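Local structure of alanine racemase, biosynthetic (Pseudomonas aeruginosa PAO1, 6A2F) at residues V287-G291 against R292-L296. The protein belongs to the alanine racemase family, whose chains pair an N-terminal TIM-barrel domain with a C-terminal domain rich in beta strands. Residues are numbered along the deposited sequence; the frame is centred on the assembly and turned at random.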
loop_
_atom_site.group_PDB
_atom_site.type_symbol
_atom_site.label_atom_id
_atom_site.label_comp_id
_atom_site.label_asym_id
_atom_site.label_seq_id
_atom_site.Cartn_x
_atom_site.Cartn_y
_atom_site.Cartn_z
ATOM N N VAL A 287 13.057 9.994 10.768
ATOM C CA VAL A 287 11.863 9.861 11.593
ATOM C C VAL A 287 11.936 10.866 12.754
ATOM O O VAL A 287 13.021 11.350 13.095
ATOM C CB VAL A 287 11.693 8.407 12.095
ATOM C CG1 VAL A 287 12.332 8.209 13.465
ATOM C CG2 VAL A 287 10.227 8.020 12.121
ATOM N N LEU A 288 10.790 11.197 13.341
ATOM C CA LEU A 288 10.771 12.026 14.547
ATOM C C LEU A 288 10.374 11.216 15.778
ATOM O O LEU A 288 9.365 10.511 15.768
ATOM C CB LEU A 288 9.842 13.233 14.392
ATOM C CG LEU A 288 10.144 14.325 13.360
ATOM C CD1 LEU A 288 9.304 15.558 13.660
ATOM C CD2 LEU A 288 11.623 14.696 13.316
ATOM N N VAL A 289 11.183 11.316 16.831
ATOM C CA VAL A 289 10.869 10.705 18.122
ATOM C C VAL A 289 10.800 11.820 19.159
ATOM O O VAL A 289 11.804 12.474 19.447
ATOM C CB VAL A 289 11.909 9.631 18.531
ATOM C CG1 VAL A 289 11.517 8.967 19.847
ATOM C CG2 VAL A 289 12.068 8.583 17.434
ATOM N N GLY A 290 9.607 12.045 19.699
ATOM C CA GLY A 290 9.367 13.158 20.618
ATOM C C GLY A 290 9.642 14.506 19.978
ATOM O O GLY A 290 10.111 15.435 20.640
ATOM N N GLY A 291 9.355 14.602 18.680
ATOM C CA GLY A 291 9.657 15.792 17.892
ATOM C C GLY A 291 11.103 15.877 17.436
ATOM O O GLY A 291 11.464 16.785 16.687
ATOM N N ARG A 292 11.935 14.934 17.875
ATOM C CA ARG A 292 13.375 14.994 17.602
ATOM C C ARG A 292 13.794 14.074 16.456
ATOM O O ARG A 292 13.329 12.938 16.349
ATOM C CB ARG A 292 14.181 14.673 18.867
ATOM C CG ARG A 292 13.898 15.582 20.063
ATOM C CD ARG A 292 14.706 16.874 20.032
ATOM N NE ARG A 292 16.145 16.637 19.877
ATOM C CZ ARG A 292 16.981 16.298 20.862
ATOM N NH1 ARG A 292 16.544 16.142 22.110
ATOM N NH2 ARG A 292 18.267 16.107 20.596
ATOM N N ARG A 293 14.684 14.572 15.605
ATOM C CA ARG A 293 15.119 13.843 14.416
ATOM C C ARG A 293 15.954 12.603 14.758
ATOM O O ARG A 293 16.849 12.656 15.606
ATOM C CB ARG A 293 15.884 14.782 13.481
ATOM C CG ARG A 293 15.952 14.326 12.035
ATOM C CD ARG A 293 16.503 15.427 11.138
ATOM N NE ARG A 293 15.454 16.205 10.475
ATOM C CZ ARG A 293 14.943 15.918 9.277
ATOM N NH1 ARG A 293 14.000 16.691 8.755
ATOM N NH2 ARG A 293 15.369 14.859 8.598
ATOM N N ALA A 294 15.630 11.491 14.100
ATOM C CA ALA A 294 16.337 10.218 14.262
ATOM C C ALA A 294 16.190 9.394 12.983
ATOM O O ALA A 294 15.393 9.740 12.109
ATOM C CB ALA A 294 15.800 9.451 15.461
ATOM N N ILE A 295 16.950 8.307 12.874
ATOM C CA ILE A 295 16.978 7.514 11.639
ATOM C C ILE A 295 16.621 6.037 11.833
ATOM O O ILE A 295 16.739 5.495 12.932
ATOM C CB ILE A 295 18.329 7.660 10.892
ATOM C CG1 ILE A 295 19.505 7.229 11.784
ATOM C CG2 ILE A 295 18.491 9.087 10.365
ATOM C CD1 ILE A 295 20.858 7.246 11.097
ATOM N N LEU A 296 16.177 5.401 10.752
ATOM C CA LEU A 296 15.787 3.992 10.771
ATOM C C LEU A 296 16.983 3.064 10.915
ATOM O O LEU A 296 18.087 3.377 10.464
ATOM C CB LEU A 296 15.018 3.615 9.499
ATOM C CG LEU A 296 13.614 4.147 9.204
ATOM C CD1 LEU A 296 12.954 3.266 8.155
ATOM C CD2 LEU A 296 12.740 4.207 10.442
#
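Val289 and Arg292 close a tight two-residue beta hairpin, bonding to each other in both directions. Val289 N bonds to Arg292 O at 2.7 Å, and Arg292 N to Val289 O at 2.9 Å. Between them Gly290 and Gly291 are the central residues of a type I' turn from Val289 to Arg292; both have positive phi, which a residue without a beta carbon adopts at little cost, and the turn's twist matches that of the antiparallel strands it joins. One step on, Leu288 and Arg293 make a non-hydrogen-bonded pair, and then Val287 and Ala294 a second hydrogen-bonded pair, with Val287 N to Ala294 O at 2.7 Å and Ala294 N to Val287 O at 2.8 Å.

Side chains alternate between the two faces. On one, Ala294 CB lies 4.2 Å from Val287 CG1 and 4.3 Å from Val289 CG2; this small methyl sits level with the gap between two valines of the neighbouring strand, whose beta-branched side chains suit an extended backbone. On the valine face too, Arg292, bent at chi2 and chi3, lays CB and CG past the turn carbonyls and carries its guanidinium outward, a fitting place for a long charged chain at an exposed hairpin end. On the other face, Leu288 turns its CG beside its own backbone N (chi1 -65°), and CD2 settles against Arg293 CA at 3.8 Å.

Arg293 extends from the Leu288 face to a salt bridge with Glu332 of helix 330-336. Within the mixed sheet of the C-terminal domain, strand 320-322 flanks strand 286-289, whereas strand 305-308 borders strand 292-296 and brings Val307 against Val287.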